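Local coordinates for hydrazine synthase subunit beta (Candidatus Kuenenia stuttgartiensis, PDB 5C2V), which forms part of the hydrazine synthase complex, which condenses nitric oxide with ammonium, and may modulate passage of the hydroxylamine intermediate between its active sites, at residues B[58-63]-B[67-72]; B[78-83]-B[87-92]. All coordinates share one frame; numbering follows the deposited sequence.

Contact 1 of 2, residues B[58-63]-B[67-72]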
# COMPACT_ATOMS: atom_id res chain seq x y z
N GLU B 58 58.53 -10.85 -9.99
CA GLU B 58 57.11 -10.72 -9.64
C GLU B 58 56.27 -12.00 -9.45
O GLU B 58 55.11 -11.90 -9.07
CB GLU B 58 56.45 -9.80 -10.66
CG GLU B 58 57.01 -8.40 -10.51
CD GLU B 58 56.49 -7.42 -11.51
OE1 GLU B 58 55.80 -7.82 -12.47
OE2 GLU B 58 56.77 -6.21 -11.32
N ALA B 59 56.84 -13.17 -9.69
CA ALA B 59 56.05 -14.40 -9.60
C ALA B 59 56.89 -15.65 -9.38
O ALA B 59 58.08 -15.67 -9.70
CB ALA B 59 55.20 -14.57 -10.86
N SER B 60 56.27 -16.69 -8.84
CA SER B 60 56.94 -17.97 -8.63
C SER B 60 55.97 -19.16 -8.65
O SER B 60 54.81 -19.03 -8.25
CB SER B 60 57.72 -17.95 -7.31
OG SER B 60 56.87 -17.67 -6.22
N ALA B 61 56.46 -20.31 -9.10
CA ALA B 61 55.67 -21.54 -9.10
C ALA B 61 56.51 -22.72 -8.61
O ALA B 61 57.69 -22.83 -8.93
CB ALA B 61 55.12 -21.82 -10.49
N VAL B 62 55.88 -23.60 -7.83
CA VAL B 62 56.58 -24.75 -7.26
C VAL B 62 56.27 -26.03 -8.03
O VAL B 62 55.14 -26.25 -8.46
CB VAL B 62 56.19 -24.94 -5.77
CG1 VAL B 62 57.07 -26.01 -5.13
CG2 VAL B 62 56.31 -23.63 -5.02
N THR B 63 57.29 -26.87 -8.20
CA THR B 63 57.11 -28.18 -8.82
C THR B 63 56.29 -29.08 -7.90
O THR B 63 56.35 -28.93 -6.68
CB THR B 63 58.46 -28.84 -9.14
OG1 THR B 63 59.22 -29.00 -7.93
CG2 THR B 63 59.26 -27.99 -10.12
N ALA B 67 60.80 -29.81 -5.11
CA ALA B 67 62.26 -29.73 -5.09
C ALA B 67 62.79 -28.49 -5.81
O ALA B 67 63.99 -28.19 -5.74
CB ALA B 67 62.86 -30.99 -5.71
N PHE B 68 61.92 -27.77 -6.50
CA PHE B 68 62.35 -26.63 -7.31
C PHE B 68 61.36 -25.47 -7.29
O PHE B 68 60.16 -25.67 -7.14
CB PHE B 68 62.59 -27.07 -8.76
CG PHE B 68 63.63 -28.14 -8.92
CD1 PHE B 68 64.97 -27.82 -9.00
CD2 PHE B 68 63.26 -29.47 -9.00
CE1 PHE B 68 65.93 -28.80 -9.14
CE2 PHE B 68 64.22 -30.46 -9.14
CZ PHE B 68 65.55 -30.13 -9.22
N LEU B 69 61.88 -24.26 -7.45
CA LEU B 69 61.05 -23.06 -7.51
C LEU B 69 61.38 -22.22 -8.74
O LEU B 69 62.50 -21.72 -8.87
CB LEU B 69 61.23 -22.22 -6.24
CG LEU B 69 60.44 -20.92 -6.17
CD1 LEU B 69 58.94 -21.20 -6.11
CD2 LEU B 69 60.88 -20.08 -4.98
N TYR B 70 60.41 -22.07 -9.63
CA TYR B 70 60.61 -21.27 -10.83
C TYR B 70 60.13 -19.84 -10.60
O TYR B 70 58.94 -19.60 -10.45
CB TYR B 70 59.87 -21.89 -12.02
CG TYR B 70 60.53 -23.12 -12.61
CD1 TYR B 70 60.65 -24.29 -11.87
CD2 TYR B 70 61.03 -23.10 -13.90
CE1 TYR B 70 61.26 -25.41 -12.41
CE2 TYR B 70 61.64 -24.22 -14.45
CZ TYR B 70 61.75 -25.37 -13.69
OH TYR B 70 62.35 -26.49 -14.23
N VAL B 71 61.07 -18.91 -10.59
CA VAL B 71 60.77 -17.52 -10.27
C VAL B 71 60.78 -16.65 -11.52
O VAL B 71 61.64 -16.80 -12.38
CB VAL B 71 61.79 -16.96 -9.25
CG1 VAL B 71 61.41 -15.55 -8.82
CG2 VAL B 71 61.88 -17.87 -8.04
N CYS B 72 59.82 -15.73 -11.62
CA CYS B 72 59.75 -14.84 -12.77
C CYS B 72 60.46 -13.52 -12.49
O CYS B 72 59.97 -12.71 -11.70
CB CYS B 72 58.30 -14.56 -13.15
SG CYS B 72 57.54 -15.83 -14.18

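Contact 2 of 2, residues B[78-83]-B[87-92]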
# COMPACT_ATOMS: atom_id res chain seq x y z
N SER B 78 63.58 -12.63 -17.58
CA SER B 78 64.04 -14.01 -17.43
C SER B 78 63.29 -14.81 -16.38
O SER B 78 62.36 -14.31 -15.74
CB SER B 78 65.54 -14.02 -17.10
OG SER B 78 65.78 -13.45 -15.82
N VAL B 79 63.69 -16.07 -16.23
CA VAL B 79 63.12 -16.98 -15.25
C VAL B 79 64.23 -17.74 -14.53
O VAL B 79 65.01 -18.46 -15.15
CB VAL B 79 62.16 -18.00 -15.91
CG1 VAL B 79 61.73 -19.06 -14.90
CG2 VAL B 79 60.95 -17.30 -16.50
N SER B 80 64.29 -17.58 -13.21
CA SER B 80 65.29 -18.27 -12.41
C SER B 80 64.80 -19.64 -11.95
O SER B 80 63.63 -19.81 -11.62
CB SER B 80 65.67 -17.43 -11.19
OG SER B 80 66.19 -16.17 -11.58
N VAL B 81 65.69 -20.62 -11.95
CA VAL B 81 65.38 -21.93 -11.38
C VAL B 81 66.10 -22.10 -10.06
O VAL B 81 67.33 -22.05 -10.00
CB VAL B 81 65.75 -23.08 -12.33
CG1 VAL B 81 65.41 -24.42 -11.70
CG2 VAL B 81 65.03 -22.92 -13.66
N VAL B 82 65.34 -22.29 -8.99
CA VAL B 82 65.90 -22.34 -7.64
C VAL B 82 65.81 -23.73 -7.03
O VAL B 82 64.75 -24.36 -7.05
CB VAL B 82 65.19 -21.33 -6.71
CG1 VAL B 82 65.70 -21.46 -5.28
CG2 VAL B 82 65.38 -19.91 -7.23
N ASP B 83 66.92 -24.20 -6.47
CA ASP B 83 66.92 -25.43 -5.70
C ASP B 83 66.39 -25.11 -4.31
O ASP B 83 66.96 -24.29 -3.59
CB ASP B 83 68.32 -26.04 -5.63
CG ASP B 83 68.31 -27.49 -5.20
OD1 ASP B 83 68.08 -27.76 -4.00
OD2 ASP B 83 68.55 -28.37 -6.05
N LYS B 87 68.74 -23.99 -1.39
CA LYS B 87 68.51 -22.56 -1.26
C LYS B 87 69.43 -21.76 -2.19
O LYS B 87 70.04 -20.78 -1.77
CB LYS B 87 68.69 -22.11 0.19
CG LYS B 87 67.94 -22.95 1.21
CD LYS B 87 68.36 -22.60 2.63
CE LYS B 87 67.70 -23.52 3.65
NZ LYS B 87 66.22 -23.40 3.63
N GLN B 88 69.51 -22.19 -3.44
CA GLN B 88 70.42 -21.58 -4.41
C GLN B 88 69.83 -21.61 -5.83
O GLN B 88 69.17 -22.59 -6.20
CB GLN B 88 71.77 -22.31 -4.38
CG GLN B 88 72.75 -21.91 -5.47
CD GLN B 88 73.37 -20.54 -5.24
OE1 GLN B 88 73.28 -19.99 -4.14
NE2 GLN B 88 73.99 -19.99 -6.27
N GLU B 89 70.06 -20.56 -6.61
CA GLU B 89 69.60 -20.54 -7.99
C GLU B 89 70.55 -21.32 -8.89
O GLU B 89 71.72 -20.96 -9.02
CB GLU B 89 69.48 -19.10 -8.50
CG GLU B 89 69.21 -18.99 -9.99
CD GLU B 89 69.55 -17.62 -10.55
OE1 GLU B 89 69.11 -17.31 -11.67
OE2 GLU B 89 70.26 -16.85 -9.86
N ILE B 90 70.04 -22.38 -9.51
CA ILE B 90 70.89 -23.22 -10.35
C ILE B 90 70.90 -22.89 -11.84
O ILE B 90 71.77 -23.37 -12.57
CB ILE B 90 70.49 -24.70 -10.20
CG1 ILE B 90 69.05 -24.91 -10.69
CG2 ILE B 90 70.64 -25.15 -8.76
CD1 ILE B 90 68.49 -26.28 -10.39
N LYS B 91 69.96 -22.06 -12.30
CA LYS B 91 69.95 -21.67 -13.71
C LYS B 91 69.13 -20.40 -13.97
O LYS B 91 68.27 -20.03 -13.17
CB LYS B 91 69.41 -22.82 -14.58
CG LYS B 91 69.81 -22.73 -16.05
CD LYS B 91 69.43 -23.99 -16.82
CE LYS B 91 69.85 -23.88 -18.28
NZ LYS B 91 69.55 -25.13 -19.04
N GLU B 92 69.40 -19.75 -15.11
CA GLU B 92 68.56 -18.66 -15.60
C GLU B 92 68.17 -18.89 -17.05
O GLU B 92 69.02 -18.90 -17.94
CB GLU B 92 69.28 -17.32 -15.45
CG GLU B 92 68.53 -16.15 -16.08
CD GLU B 92 69.30 -14.85 -16.01
OE1 GLU B 92 68.92 -13.90 -16.72
OE2 GLU B 92 70.28 -14.78 -15.24

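Contact 1 of 2, residues B[58-63]-B[67-72]
Thr63 reaches across to Phe68 at the turn end of this antiparallel hairpin, where a side-chain bond supplements the backbone pairing. Its OG1 sits between the backbone N and the carbonyl carbon (chi1 59°), facing the partner strand, and there accepts a long hydrogen bond, 3.3 Å, from Phe68 N. The main chain answers with Thr63 N to Phe68 O, also 3.3 Å. The main polar partner of the hydroxyl is Asp65 OD1 in the turn, which also accepts from Ala67 N. OG1 also lies near the plane of the Phe68 ring, at its edge, while the methyl CG2 packs on Phe68 CB at 3.7 Å and reaches Tyr70 CE1 at 4.0 Å.

Tyr70 pairs with Ala61 through two backbone bonds, Ala61 N to Tyr70 O and Tyr70 N to Ala61 O, both 2.9 Å. The latter runs in the carbonyl plane, whereas the former meets its acceptor tilted from it. The Ala61 carbonyl oxygen also stands at the edge of the Tyr70 ring, whose hydroxyl is hydrogen-bonded to Thr128 OG1.

Toward the other end, Cys72 sets its CB 3.9 Å from the CB of Ala59, and Cys72 O takes a bent bond from Glu58 N, 2.9 Å. On the face with Ser60 and Val62, Leu69 turns its CD1 branch onto Val62 CG2, 3.7 Å away, and also touches Ser60 CB.

Both strands belong to one blade of the beta-propeller. The face bearing Ala61, Tyr70 and Cys72 lies against Ile102 of strand 99-104, while Ser60 and Val62 touch Thr19 of strand 15-20; within the sheet, strand 78-83 flanks strand 68-73.

Contact 2 of 2, residues B[78-83]-B[87-92]
Ser80 and Glu89 are joined through their side chains: Ser80 OG gives a hydrogen bond to Glu89 OE1 at 3.1 Å, arriving from above the carboxylate plane. The glutamate gets there by stretching out, with CG opposite the backbone N (chi1 171°) and the chain extended beyond. The serine oxygen has a second partner in Asn73 ND2. Glu92, three residues after Glu89, accepts at OE1 a weak bond from Ser78 OG, 3.3 Å; the carboxylate also forms salt bridges, OE2 with Arg54 and OE1 with Lys94.

Opposite Val81 the pairing shifts by one residue, a classic beta bulge in this propeller blade. Val81 O receives Ile90 N at 2.8 Å and, weakly, Lys91 N at 3.5 Å, so that two residues of one strand face a single residue of the other; Val81 N returns a nearly straight bond to Lys91 O, 2.9 Å. Ile90, at the bulge, crosses Val81 with its CG1 3.8 Å from Val81 CG1. Here too, Lys91 NZ is hydrogen-bonded to Met131 O.

A second irregularity, a G1 bulge, lies by the turn. Asp83 O is approached by both Lys87 N and Gln88 N, each bond weak, and Lys87 adopts the left-handed backbone conformation (phi 57°). Asp83 N donates to Gln88 O at 2.8 Å. The Asp83 carboxylate turns back into the connection, where OD1 accepts a hydrogen bond from Arg86 N.

Contacts 1 and 2 follow one another along the chain as successive hairpins of a single four-stranded antiparallel sheet, ordered 57-62, 68-73, 78-83, 88-94. Their centres are about 9 Å apart, and the middle strands stitch them together: Val71 O lies 2.9 Å from Ser80 N, a probable hydrogen bond, while Tyr70 CE2 packs on Val81 CG2 at 3.7 Å. This is the meander of a beta-propeller blade. Contact 1, centred about 14 Å from the centre of the chain, is the inner, buried half; contact 2, at about 22 Å, is the outer, partly exposed half, where the bulges occur. With the 68-73/78-83 pairing between them, the two hairpins build one whole blade in one continuous run of chain.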